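PDB 7A1I: BILBO1_N domain-containing protein from Trypanosoma brucei equiperdum, which is of unsettled function but, as a carrier of the ubiquitin-like BILBO1 N-terminal domain, probably binds partner proteins in the trypanosome cytoskeleton. Local coordinates for residues Phe56-Ala61 with Val86-Pro91; Gly5-Val10 with Asn20-Phe25; Gly16-Leu21 with Ile96-Pro101. All blocks are in the same frame, centred on the assembly; numbering follows the deposited sequence.

In the fold
All three contacts belong to one mixed beta sheet packed on helix 32-50. Contact 2 is the regular pairing of the N-terminal hairpin, with a buried apolar face toward the helix and a more polar face behind it. Contact 1 adds the antiparallel joint between strands 60-65 and 84-89; it is touched by contact 2, since strands 84-89 and 6-14 are neighbours, but its pairing soon gives way to loop and a sodium site near the surface. Contact 3 shares Asn20 and Leu21 with contact 2, yet joins strand 17-25 to an irregular loop by side-chain bonds and water instead of strand pairing, at the surface where another protein binds.

Contact 1: Phe56-Ala61 with Val86-Pro91; sequences FAVNSA and VYLFQP. With NA (sodium ion), chain E.
Ser60 and Phe89 form the hydrogen-bonded pair of a short antiparallel bridge, where strand 60-65 starts and strand 84-89 runs out. Phe89 N donates to Ser60 O at 2.8 Å. Phe89 O takes Asn59 N at 3.1 Å, so Asn59 and Ser60 stand together opposite Phe89, as in a classic beta bulge. Ala61 sits opposite Leu88 as a non-hydrogen-bonded pair. Leu88 splits its two branches: CD2 lies on Ala61 CB at 3.7 Å, while CD1 meets Val58 CG2 at 3.5 Å and also reaches the edge of the Phe56 ring, near its plane. Leu36 and Ser39 of helix 32-50 pack on the same leucine, so these atoms belong to the layer between sheet and helix.

Phe56 holds CG opposite its own backbone N (chi1 173°), which swings the ring in toward Gln90. The two side chains cross at about a right angle, with the ring CE1 of Phe56 3.4 Å from Gln90 CD and the ring and amide planes 51° apart. The amide is also held from the far end, because Gln90 NE2 donates to Asp13 O. Past the strand, the ring carbon CD of Pro91 rests 3.4 Å from Ala57 O. The main-chain oxygen of Gln90 reaches the sodium ion: Gln90 O lies 3.0 Å from it, a long contact, whereas water 2 binds the ion at 2.2 Å. Strand 84-89, set between strands 60-65 and 6-14 and backed by the helix, is the central strand of a ubiquitin-like beta-grasp fold.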
ATOM      1  N   PHE A  56      -6.296   2.724 -11.099  1.00 41.15           N
ATOM      2  CA  PHE A  56      -5.966   1.927  -9.928  1.00 40.45           C
ATOM      3  C   PHE A  56      -7.161   1.858  -8.982  1.00 38.85           C
ATOM      4  O   PHE A  56      -7.805   2.873  -8.703  1.00 39.88           O
ATOM      5  CB  PHE A  56      -4.754   2.508  -9.192  1.00 37.53           C
ATOM      6  CG  PHE A  56      -4.471   1.816  -7.895  1.00 36.46           C
ATOM      7  CD1 PHE A  56      -3.655   0.686  -7.856  1.00 37.22           C
ATOM      8  CD2 PHE A  56      -5.036   2.284  -6.708  1.00 38.99           C
ATOM      9  CE1 PHE A  56      -3.416   0.033  -6.658  1.00 37.73           C
ATOM     10  CE2 PHE A  56      -4.798   1.647  -5.518  1.00 35.72           C
ATOM     11  CZ  PHE A  56      -3.984   0.514  -5.486  1.00 38.22           C
ATOM     12  N   ALA A  57      -7.432   0.666  -8.452  1.00 38.87           N
ATOM     13  CA  ALA A  57      -8.433   0.535  -7.398  1.00 37.05           C
ATOM     14  C   ALA A  57      -8.072  -0.628  -6.481  1.00 39.28           C
ATOM     15  O   ALA A  57      -7.408  -1.586  -6.891  1.00 39.54           O
ATOM     16  CB  ALA A  57      -9.840   0.329  -7.966  1.00 37.63           C
ATOM     17  N   VAL A  58      -8.523  -0.539  -5.233  1.00 38.65           N
ATOM     18  CA  VAL A  58      -8.304  -1.586  -4.239  1.00 38.72           C
ATOM     19  C   VAL A  58      -9.538  -2.468  -4.162  1.00 39.44           C
ATOM     20  O   VAL A  58     -10.659  -1.963  -3.995  1.00 45.87           O
ATOM     21  CB  VAL A  58      -7.983  -0.984  -2.859  1.00 40.49           C
ATOM     22  CG1 VAL A  58      -7.825  -2.088  -1.810  1.00 41.26           C
ATOM     23  CG2 VAL A  58      -6.729  -0.149  -2.936  1.00 42.98           C
ATOM     24  N   ASN A  59      -9.352  -3.792  -4.282  1.00 36.33           N
ATOM     25  CA  ASN A  59     -10.451  -4.689  -3.942  1.00 42.69           C
ATOM     26  C   ASN A  59     -10.164  -5.567  -2.724  1.00 43.37           C
ATOM     27  O   ASN A  59     -11.086  -6.244  -2.247  1.00 41.82           O
ATOM     28  CB  ASN A  59     -10.899  -5.535  -5.161  1.00 45.45           C
ATOM     29  CG  ASN A  59      -9.898  -6.591  -5.585  1.00 46.13           C
ATOM     30  OD1 ASN A  59      -8.707  -6.500  -5.310  1.00 44.70           O
ATOM     31  ND2 ASN A  59     -10.392  -7.596  -6.303  1.00 48.00           N
ATOM     32  N   SER A  60      -8.948  -5.519  -2.171  1.00 45.63           N
ATOM     33  CA  SER A  60      -8.605  -6.210  -0.927  1.00 47.65           C
ATOM     34  C   SER A  60      -7.334  -5.595  -0.342  1.00 44.90           C
ATOM     35  O   SER A  60      -6.476  -5.125  -1.083  1.00 43.84           O
ATOM     36  CB  SER A  60      -8.400  -7.713  -1.174  1.00 52.51           C
ATOM     37  OG  SER A  60      -8.108  -8.379   0.039  1.00 60.92           O
ATOM     38  N   ALA A  61      -7.228  -5.551   0.992  1.00 38.48           N
ATOM     39  CA  ALA A  61      -6.041  -4.994   1.648  1.00 37.22           C
ATOM     40  C   ALA A  61      -5.515  -5.904   2.756  1.00 39.71           C
ATOM     41  O   ALA A  61      -6.305  -6.507   3.487  1.00 44.33           O
ATOM     42  CB  ALA A  61      -6.337  -3.601   2.223  1.00 38.99           C
ATOM     43  N   VAL A  86       1.558  -2.088   4.434  1.00 36.18           N
ATOM     44  CA  VAL A  86       0.288  -2.477   3.840  1.00 33.56           C
ATOM     45  C   VAL A  86       0.517  -2.934   2.410  1.00 31.82           C
ATOM     46  O   VAL A  86       1.419  -2.434   1.712  1.00 34.30           O
ATOM     47  CB  VAL A  86      -0.700  -1.295   3.902  1.00 32.32           C
ATOM     48  CG1 VAL A  86      -1.958  -1.586   3.088  1.00 31.12           C
ATOM     49  CG2 VAL A  86      -1.091  -1.049   5.371  1.00 37.46           C
ATOM     50  N   TYR A  87      -0.298  -3.897   1.967  1.00 36.78           N
ATOM     51  CA  TYR A  87      -0.313  -4.324   0.573  1.00 35.33           C
ATOM     52  C   TYR A  87      -1.742  -4.273   0.058  1.00 34.10           C
ATOM     53  O   TYR A  87      -2.653  -4.814   0.695  1.00 36.15           O
ATOM     54  CB  TYR A  87       0.255  -5.744   0.387  1.00 36.74           C
ATOM     55  CG  TYR A  87       0.512  -6.086  -1.063  1.00 39.54           C
ATOM     56  CD1 TYR A  87      -0.399  -6.850  -1.802  1.00 41.14           C
ATOM     57  CD2 TYR A  87       1.677  -5.659  -1.696  1.00 41.65           C
ATOM     58  CE1 TYR A  87      -0.147  -7.165  -3.143  1.00 38.90           C
ATOM     59  CE2 TYR A  87       1.928  -5.960  -3.035  1.00 41.72           C
ATOM     60  CZ  TYR A  87       1.020  -6.699  -3.750  1.00 41.35           C
ATOM     61  OH  TYR A  87       1.289  -7.010  -5.069  1.00 42.29           O
ATOM     62  N   LEU A  88      -1.922  -3.657  -1.113  1.00 35.24           N
ATOM     63  CA  LEU A  88      -3.225  -3.488  -1.744  1.00 33.98           C
ATOM     64  C   LEU A  88      -3.338  -4.410  -2.951  1.00 35.83           C
ATOM     65  O   LEU A  88      -2.487  -4.370  -3.855  1.00 38.54           O
ATOM     66  CB  LEU A  88      -3.453  -2.035  -2.165  1.00 33.20           C
ATOM     67  CG  LEU A  88      -3.318  -1.029  -1.020  1.00 36.28           C
ATOM     68  CD1 LEU A  88      -3.552   0.406  -1.508  1.00 34.92           C
ATOM     69  CD2 LEU A  88      -4.269  -1.385   0.138  1.00 34.97           C
ATOM     70  N   PHE A  89      -4.341  -5.281  -2.929  1.00 35.18           N
ATOM     71  CA  PHE A  89      -4.689  -6.087  -4.088  1.00 36.85           C
ATOM     72  C   PHE A  89      -5.596  -5.286  -5.010  1.00 36.87           C
ATOM     73  O   PHE A  89      -6.355  -4.417  -4.567  1.00 34.41           O
ATOM     74  CB  PHE A  89      -5.372  -7.387  -3.658  1.00 40.18           C
ATOM     75  CG  PHE A  89      -4.475  -8.307  -2.900  1.00 43.73           C
ATOM     76  CD1 PHE A  89      -3.446  -8.984  -3.555  1.00 46.01           C
ATOM     77  CD2 PHE A  89      -4.641  -8.497  -1.530  1.00 44.52           C
ATOM     78  CE1 PHE A  89      -2.601  -9.829  -2.866  1.00 53.19           C
ATOM     79  CE2 PHE A  89      -3.804  -9.356  -0.833  1.00 48.03           C
ATOM     80  CZ  PHE A  89      -2.773 -10.022  -1.507  1.00 48.24           C
ATOM     81  N   GLN A  90      -5.501  -5.570  -6.310  1.00 37.56           N
ATOM     82  CA  GLN A  90      -6.320  -4.905  -7.312  1.00 38.27           C
ATOM     83  C   GLN A  90      -7.182  -5.905  -8.071  1.00 40.70           C
ATOM     84  O   GLN A  90      -6.831  -7.083  -8.182  1.00 43.69           O
ATOM     85  CB  GLN A  90      -5.454  -4.144  -8.326  1.00 39.91           C
ATOM     86  CG  GLN A  90      -4.498  -3.131  -7.741  1.00 40.46           C
ATOM     87  CD  GLN A  90      -3.504  -2.655  -8.788  1.00 41.08           C
ATOM     88  OE1 GLN A  90      -3.902  -2.114  -9.821  1.00 38.50           O
ATOM     89  NE2 GLN A  90      -2.214  -2.867  -8.539  1.00 46.18           N
ATOM     90  N   PRO A  91      -8.299  -5.463  -8.637  1.00 40.16           N
ATOM     91  CA  PRO A  91      -9.024  -6.310  -9.589  1.00 45.45           C
ATOM     92  C   PRO A  91      -8.299  -6.352 -10.930  1.00 45.75           C
ATOM     93  O   PRO A  91      -7.476  -5.493 -11.241  1.00 41.42           O
ATOM     94  CB  PRO A  91     -10.379  -5.609  -9.712  1.00 44.93           C
ATOM     95  CG  PRO A  91     -10.053  -4.159  -9.482  1.00 44.07           C
ATOM     96  CD  PRO A  91      -8.961  -4.155  -8.444  1.00 41.27           C
TER
HETATM   97 NA    NA E 201      -7.491  -9.533  -6.642  1.00 68.09          NA
HETATM   98  O   HOH W   1      -6.180  -1.584 -10.501  1.00 33.01           O
HETATM   99  O   HOH W   2      -8.110  -9.351  -4.554  1.00 47.44           O

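Contact 2: Gly5-Val10 with Asn20-Phe25; sequences GISICV and NLRFLF
Cys9 and Arg22 face each other as a non-hydrogen-bonded pair in the N-terminal beta hairpin of the ubiquitin-like fold, whose strand segments run at 157° to one another. Six backbone bonds join Ile6 to Phe25, Ile8 to Phe23 and Val10 to Leu21, each pair bonded in both directions.

Arg22 can be followed outward along the polar face. Arg22 CB starts 4.1 Å from Cys9 SG. The first torsion places CG away from the backbone N (chi1 -160°), and there Arg22 CG lies 3.7 Å from Cys9 SG. A bend at chi2 (-89°) then lays CD alongside Ser7, with Arg22 CD 3.2 Å from Ser7 OG. The same serine oxygen lies at the edge of the guanidinium, on the NH1 side, while NH2 makes a salt bridge to Glu105. One face of the guanidinium is covered near its rim by Leu24 CD1, 3.1 Å above the plane. With its methylenes on neighbouring side chains and its charge paired, the arginine is fixed along much of its length.

On the reverse face, Val10 CG2 meets the edge of the Phe23 ring at CD1, 4.1 Å away, and Ile8 CG1 lies 4.2 Å from Phe25 CE2. Leu35 and Ser39 of helix 32-50 pack against Val10. Beside the Cys9-Arg22 pair, Cys9 CA comes within 3.1 Å of Leu21 O in a CA-H...O contact.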
ATOM      1  N   GLY A   5       5.067  11.362  14.874  1.00 77.13           N
ATOM      2  CA  GLY A   5       4.632  11.017  13.533  1.00 76.36           C
ATOM      3  C   GLY A   5       4.601   9.521  13.303  1.00 72.85           C
ATOM      4  O   GLY A   5       5.488   8.804  13.759  1.00 75.78           O
ATOM      5  N   ILE A   6       3.569   9.045  12.611  1.00 69.76           N
ATOM      6  CA  ILE A   6       3.392   7.627  12.321  1.00 70.23           C
ATOM      7  C   ILE A   6       3.638   7.405  10.833  1.00 58.85           C
ATOM      8  O   ILE A   6       3.042   8.088   9.994  1.00 59.27           O
ATOM      9  CB  ILE A   6       1.989   7.147  12.737  1.00 66.39           C
ATOM     10  CG1 ILE A   6       1.864   7.144  14.261  1.00 82.20           C
ATOM     11  CG2 ILE A   6       1.704   5.761  12.189  1.00 63.54           C
ATOM     12  CD1 ILE A   6       0.485   6.752  14.766  1.00 84.46           C
ATOM     13  N   SER A   7       4.527   6.472  10.505  1.00 53.37           N
ATOM     14  CA  SER A   7       4.862   6.177   9.114  1.00 60.12           C
ATOM     15  C   SER A   7       4.210   4.866   8.674  1.00 49.18           C
ATOM     16  O   SER A   7       4.523   3.801   9.213  1.00 50.73           O
ATOM     17  CB  SER A   7       6.381   6.111   8.944  1.00 53.41           C
ATOM     18  OG  SER A   7       6.739   5.364   7.793  1.00 75.21           O
ATOM     19  N   ILE A   8       3.339   4.933   7.668  1.00 41.02           N
ATOM     20  CA  ILE A   8       2.723   3.741   7.091  1.00 38.08           C
ATOM     21  C   ILE A   8       3.206   3.614   5.647  1.00 38.31           C
ATOM     22  O   ILE A   8       3.132   4.579   4.877  1.00 36.74           O
ATOM     23  CB  ILE A   8       1.185   3.806   7.124  1.00 39.78           C
ATOM     24  CG1 ILE A   8       0.641   4.173   8.522  1.00 46.22           C
ATOM     25  CG2 ILE A   8       0.595   2.484   6.613  1.00 38.40           C
ATOM     26  CD1 ILE A   8       0.674   3.046   9.528  1.00 47.80           C
ATOM     27  N   CYS A   9       3.716   2.439   5.284  1.00 38.89           N
ATOM     28  CA  CYS A   9       4.041   2.139   3.898  1.00 36.45           C
ATOM     29  C   CYS A   9       2.928   1.314   3.274  1.00 36.06           C
ATOM     30  O   CYS A   9       2.299   0.484   3.943  1.00 37.73           O
ATOM     31  CB  CYS A   9       5.361   1.386   3.762  1.00 37.44           C
ATOM     32  SG  CYS A   9       6.806   2.310   4.258  1.00 47.19           S
ATOM     33  N   VAL A  10       2.682   1.568   1.993  1.00 32.57           N
ATOM     34  CA  VAL A  10       1.604   0.956   1.229  1.00 32.88           C
ATOM     35  C   VAL A  10       2.190   0.517  -0.101  1.00 33.25           C
ATOM     36  O   VAL A  10       2.802   1.331  -0.801  1.00 35.12           O
ATOM     37  CB  VAL A  10       0.443   1.924   0.997  1.00 31.89           C
ATOM     38  CG1 VAL A  10      -0.676   1.221   0.265  1.00 35.27           C
ATOM     39  CG2 VAL A  10      -0.058   2.473   2.366  1.00 34.06           C
ATOM     40  N   ASN A  20       6.200   0.744  -3.737  1.00 37.91           N
ATOM     41  CA  ASN A  20       5.999   0.996  -2.317  1.00 34.66           C
ATOM     42  C   ASN A  20       6.064   2.501  -2.066  1.00 36.13           C
ATOM     43  O   ASN A  20       6.982   3.165  -2.552  1.00 36.39           O
ATOM     44  CB  ASN A  20       7.073   0.256  -1.505  1.00 36.33           C
ATOM     45  CG  ASN A  20       6.696   0.079  -0.049  1.00 34.85           C
ATOM     46  OD1 ASN A  20       5.552   0.240   0.324  1.00 35.02           O
ATOM     47  ND2 ASN A  20       7.675  -0.259   0.777  1.00 36.71           N
ATOM     48  N   LEU A  21       5.073   3.029  -1.331  1.00 37.77           N
ATOM     49  CA  LEU A  21       4.955   4.438  -0.960  1.00 36.64           C
ATOM     50  C   LEU A  21       4.891   4.603   0.557  1.00 37.76           C
ATOM     51  O   LEU A  21       4.238   3.819   1.252  1.00 35.34           O
ATOM     52  CB  LEU A  21       3.681   5.069  -1.545  1.00 35.44           C
ATOM     53  CG  LEU A  21       3.472   4.955  -3.051  1.00 35.93           C
ATOM     54  CD1 LEU A  21       2.148   5.592  -3.452  1.00 35.71           C
ATOM     55  CD2 LEU A  21       4.629   5.602  -3.788  1.00 39.37           C
ATOM     56  N   ARG A  22       5.524   5.652   1.074  1.00 39.38           N
ATOM     57  CA  ARG A  22       5.482   5.958   2.500  1.00 39.44           C
ATOM     58  C   ARG A  22       4.616   7.186   2.729  1.00 39.75           C
ATOM     59  O   ARG A  22       4.786   8.202   2.042  1.00 40.50           O
ATOM     60  CB  ARG A  22       6.890   6.191   3.055  1.00 44.76           C
ATOM     61  CG  ARG A  22       6.988   6.035   4.562  1.00 47.03           C
ATOM     62  CD  ARG A  22       6.709   7.322   5.299  1.00 58.49           C
ATOM     63  NE  ARG A  22       7.672   8.359   4.956  1.00 71.09           N
ATOM     64  CZ  ARG A  22       8.812   8.546   5.610  1.00 78.57           C
ATOM     65  NH1 ARG A  22       9.120   7.764   6.638  1.00 73.09           N
ATOM     66  NH2 ARG A  22       9.638   9.516   5.242  1.00 67.05           N
ATOM     67  N   PHE A  23       3.723   7.105   3.720  1.00 44.90           N
ATOM     68  CA  PHE A  23       2.893   8.219   4.155  1.00 46.38           C
ATOM     69  C   PHE A  23       3.179   8.521   5.620  1.00 46.69           C
ATOM     70  O   PHE A  23       3.296   7.604   6.441  1.00 46.67           O
ATOM     71  CB  PHE A  23       1.400   7.909   3.975  1.00 44.34           C
ATOM     72  CG  PHE A  23       0.994   7.744   2.542  1.00 41.09           C
ATOM     73  CD1 PHE A  23       0.809   6.479   1.999  1.00 42.23           C
ATOM     74  CD2 PHE A  23       0.802   8.856   1.732  1.00 43.82           C
ATOM     75  CE1 PHE A  23       0.449   6.327   0.665  1.00 39.29           C
ATOM     76  CE2 PHE A  23       0.451   8.715   0.396  1.00 44.36           C
ATOM     77  CZ  PHE A  23       0.270   7.458  -0.140  1.00 40.96           C
ATOM     78  N   LEU A  24       3.314   9.807   5.934  1.00 49.70           N
ATOM     79  CA  LEU A  24       3.586  10.284   7.286  1.00 53.39           C
ATOM     80  C   LEU A  24       2.340  10.965   7.837  1.00 50.78           C
ATOM     81  O   LEU A  24       1.805  11.884   7.212  1.00 50.39           O
ATOM     82  CB  LEU A  24       4.763  11.261   7.298  1.00 54.27           C
ATOM     83  CG  LEU A  24       6.138  10.641   7.084  1.00 69.69           C
ATOM     84  CD1 LEU A  24       7.000  11.566   6.239  1.00 96.66           C
ATOM     85  CD2 LEU A  24       6.800  10.352   8.420  1.00 65.97           C
ATOM     86  N   PHE A  25       1.887  10.526   9.006  1.00 62.16           N
ATOM     87  CA  PHE A  25       0.716  11.099   9.653  1.00 67.16           C
ATOM     88  C   PHE A  25       1.096  11.656  11.017  1.00 75.82           C
ATOM     89  O   PHE A  25       2.181  11.390  11.545  1.00 62.24           O
ATOM     90  CB  PHE A  25      -0.399  10.058   9.812  1.00 56.96           C
ATOM     91  CG  PHE A  25      -0.849   9.462   8.522  1.00 50.70           C
ATOM     92  CD1 PHE A  25      -1.935   9.993   7.838  1.00 51.57           C
ATOM     93  CD2 PHE A  25      -0.166   8.373   7.972  1.00 51.51           C
ATOM     94  CE1 PHE A  25      -2.341   9.443   6.630  1.00 50.74           C
ATOM     95  CE2 PHE A  25      -0.568   7.814   6.771  1.00 50.54           C
ATOM     96  CZ  PHE A  25      -1.651   8.344   6.095  1.00 50.32           C
TER

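Contact 3: Gly16-Leu21 with Ile96-Pro101; sequences GEKVNL and IPAAIP
Lys18 reaches across from strand 17-25 to the loop 96-101 and makes the charged end of this contact. Hydrogen bonding comes at both ends of the interface. At one, Lys18 NZ donates to Ile96 O at 2.8 Å, approaching from above the carbonyl plane. The same ammonium makes salt bridges with Asp95 and Asp13 and a hydrogen bond with Tyr87 OH, a buried site where two carboxylates probably favour the charged lysine. At the other, Asn20 ND2 donates to Pro101 O at 2.9 Å; the acceptor lies near the amide plane and the bond is fairly straight, 158° at the hydrogen. Asn20 OD1 is taken by Gln85, so both ends of this amide are engaged.

One water serves the middle. Water 4 accepts from Lys18 N at 2.9 Å and donates to Ala99 O at 3.1 Å, linking the two backbones where they stand apart.

Packing fills in between. The lysine chain turns at chi2 (-58°) and then runs out extended, which lays Lys18 CE against Ala98 CB at 3.8 Å. Pro101 comes up to the strand backbone, its CG 3.3 Å from Lys18 O. Ile100 crosses the asparagine side chain at about a right angle, with Ile100 CG2 3.6 Å from Asn20 ND2.

Ala98 and Ile100 also form backbone hydrogen bonds with the chain of another protein, so the loop lies between that partner and strand 17-25. The loop linking strand 84-89 to strand 104-105 is laid along the hairpin strand 17-25 of a ubiquitin-like beta-grasp domain, and forms part of a protein-binding surface.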
ATOM      1  N   GLY A  16       3.648  -6.014 -12.920  1.00 54.05           N
ATOM      2  CA  GLY A  16       4.525  -7.074 -12.475  1.00 51.99           C
ATOM      3  C   GLY A  16       5.540  -6.669 -11.426  1.00 51.44           C
ATOM      4  O   GLY A  16       6.043  -7.541 -10.711  1.00 54.79           O
ATOM      5  N   GLU A  17       5.847  -5.381 -11.308  1.00 47.31           N
ATOM      6  CA  GLU A  17       6.812  -4.881 -10.335  1.00 45.79           C
ATOM      7  C   GLU A  17       6.098  -4.330  -9.103  1.00 42.72           C
ATOM      8  O   GLU A  17       4.997  -3.792  -9.197  1.00 42.19           O
ATOM      9  CB  GLU A  17       7.689  -3.792 -10.956  1.00 50.66           C
ATOM     10  CG  GLU A  17       8.534  -4.270 -12.137  1.00 58.90           C
ATOM     11  CD  GLU A  17       9.323  -3.137 -12.772  1.00 62.40           C
ATOM     12  OE1 GLU A  17       9.947  -2.354 -12.022  1.00 56.10           O
ATOM     13  OE2 GLU A  17       9.299  -3.017 -14.017  1.00 69.00           O
ATOM     14  N   LYS A  18       6.707  -4.471  -7.936  1.00 41.80           N
ATOM     15  CA  LYS A  18       6.081  -3.939  -6.723  1.00 42.18           C
ATOM     16  C   LYS A  18       6.503  -2.489  -6.502  1.00 38.31           C
ATOM     17  O   LYS A  18       7.685  -2.156  -6.639  1.00 40.08           O
ATOM     18  CB  LYS A  18       6.413  -4.788  -5.495  1.00 40.30           C
ATOM     19  CG  LYS A  18       6.189  -6.279  -5.707  1.00 43.60           C
ATOM     20  CD  LYS A  18       4.756  -6.592  -6.110  1.00 40.81           C
ATOM     21  CE  LYS A  18       4.633  -8.054  -6.546  1.00 46.34           C
ATOM     22  NZ  LYS A  18       3.234  -8.448  -6.894  1.00 48.77           N
ATOM     23  N   VAL A  19       5.530  -1.624  -6.208  1.00 37.71           N
ATOM     24  CA  VAL A  19       5.773  -0.208  -5.934  1.00 38.59           C
ATOM     25  C   VAL A  19       5.337   0.073  -4.498  1.00 34.30           C
ATOM     26  O   VAL A  19       4.231  -0.311  -4.097  1.00 36.64           O
ATOM     27  CB  VAL A  19       5.005   0.717  -6.893  1.00 40.11           C
ATOM     28  CG1 VAL A  19       5.264   2.187  -6.533  1.00 42.15           C
ATOM     29  CG2 VAL A  19       5.400   0.453  -8.312  1.00 54.52           C
ATOM     30  N   ASN A  20       6.200   0.744  -3.737  1.00 37.91           N
ATOM     31  CA  ASN A  20       5.999   0.996  -2.317  1.00 34.66           C
ATOM     32  C   ASN A  20       6.064   2.501  -2.066  1.00 36.13           C
ATOM     33  O   ASN A  20       6.982   3.165  -2.552  1.00 36.39           O
ATOM     34  CB  ASN A  20       7.073   0.256  -1.505  1.00 36.33           C
ATOM     35  CG  ASN A  20       6.696   0.079  -0.049  1.00 34.85           C
ATOM     36  OD1 ASN A  20       5.552   0.240   0.324  1.00 35.02           O
ATOM     37  ND2 ASN A  20       7.675  -0.259   0.777  1.00 36.71           N
ATOM     38  N   LEU A  21       5.073   3.029  -1.331  1.00 37.77           N
ATOM     39  CA  LEU A  21       4.955   4.438  -0.960  1.00 36.64           C
ATOM     40  C   LEU A  21       4.891   4.603   0.557  1.00 37.76           C
ATOM     41  O   LEU A  21       4.238   3.819   1.252  1.00 35.34           O
ATOM     42  CB  LEU A  21       3.681   5.069  -1.545  1.00 35.44           C
ATOM     43  CG  LEU A  21       3.472   4.955  -3.051  1.00 35.93           C
ATOM     44  CD1 LEU A  21       2.148   5.592  -3.452  1.00 35.71           C
ATOM     45  CD2 LEU A  21       4.629   5.602  -3.788  1.00 39.37           C
ATOM     46  N   ILE A  96       1.778 -11.721  -8.647  1.00 44.85           N
ATOM     47  CA  ILE A  96       2.769 -12.745  -8.353  1.00 48.39           C
ATOM     48  C   ILE A  96       3.655 -12.223  -7.228  1.00 47.84           C
ATOM     49  O   ILE A  96       4.060 -11.055  -7.256  1.00 48.79           O
ATOM     50  CB  ILE A  96       3.572 -13.117  -9.609  1.00 55.07           C
ATOM     51  CG1 ILE A  96       2.637 -13.732 -10.650  1.00 53.26           C
ATOM     52  CG2 ILE A  96       4.702 -14.122  -9.293  1.00 55.30           C
ATOM     53  CD1 ILE A  96       3.311 -14.027 -11.970  1.00 57.46           C
ATOM     54  N   PRO A  97       3.969 -13.039  -6.227  1.00 47.77           N
ATOM     55  CA  PRO A  97       4.813 -12.567  -5.123  1.00 50.03           C
ATOM     56  C   PRO A  97       6.195 -12.139  -5.599  1.00 48.55           C
ATOM     57  O   PRO A  97       6.838 -12.815  -6.404  1.00 48.35           O
ATOM     58  CB  PRO A  97       4.888 -13.785  -4.194  1.00 54.13           C
ATOM     59  CG  PRO A  97       3.631 -14.548  -4.491  1.00 60.74           C
ATOM     60  CD  PRO A  97       3.418 -14.381  -5.966  1.00 59.56           C
ATOM     61  N   ALA A  98       6.643 -10.997  -5.087  1.00 51.41           N
ATOM     62  CA  ALA A  98       7.982 -10.483  -5.354  1.00 49.93           C
ATOM     63  C   ALA A  98       8.377  -9.579  -4.195  1.00 50.45           C
ATOM     64  O   ALA A  98       7.553  -9.220  -3.352  1.00 51.02           O
ATOM     65  CB  ALA A  98       8.038  -9.716  -6.679  1.00 46.55           C
ATOM     66  N   ALA A  99       9.655  -9.211  -4.169  1.00 47.68           N
ATOM     67  CA  ALA A  99      10.172  -8.383  -3.089  1.00 46.84           C
ATOM     68  C   ALA A  99       9.533  -7.000  -3.124  1.00 42.82           C
ATOM     69  O   ALA A  99       9.387  -6.390  -4.187  1.00 41.20           O
ATOM     70  CB  ALA A  99      11.694  -8.267  -3.195  1.00 49.83           C
ATOM     71  N   ILE A 100       9.133  -6.504  -1.958  1.00 41.15           N
ATOM     72  CA  ILE A 100       8.618  -5.148  -1.830  1.00 38.49           C
ATOM     73  C   ILE A 100       9.808  -4.217  -1.628  1.00 39.45           C
ATOM     74  O   ILE A 100      10.597  -4.435  -0.696  1.00 43.50           O
ATOM     75  CB  ILE A 100       7.611  -5.026  -0.683  1.00 37.36           C
ATOM     76  CG1 ILE A 100       6.380  -5.897  -0.978  1.00 39.57           C
ATOM     77  CG2 ILE A 100       7.200  -3.593  -0.538  1.00 38.35           C
ATOM     78  CD1 ILE A 100       5.428  -6.047   0.223  1.00 41.81           C
ATOM     79  N   PRO A 101       9.982  -3.202  -2.458  1.00 38.67           N
ATOM     80  CA  PRO A 101      11.173  -2.353  -2.358  1.00 44.30           C
ATOM     81  C   PRO A 101      11.045  -1.286  -1.278  1.00 45.82           C
ATOM     82  O   PRO A 101      10.005  -1.102  -0.649  1.00 44.22           O
ATOM     83  CB  PRO A 101      11.254  -1.709  -3.739  1.00 43.14           C
ATOM     84  CG  PRO A 101       9.865  -1.686  -4.224  1.00 42.17           C
ATOM     85  CD  PRO A 101       9.167  -2.880  -3.641  1.00 40.26           C
TER
HETATM   86  O   HOH W   3       5.746 -10.264  -9.491  1.00 44.98           O
HETATM   87  O   HOH W   4       9.104  -5.973  -7.275  1.00 38.50           O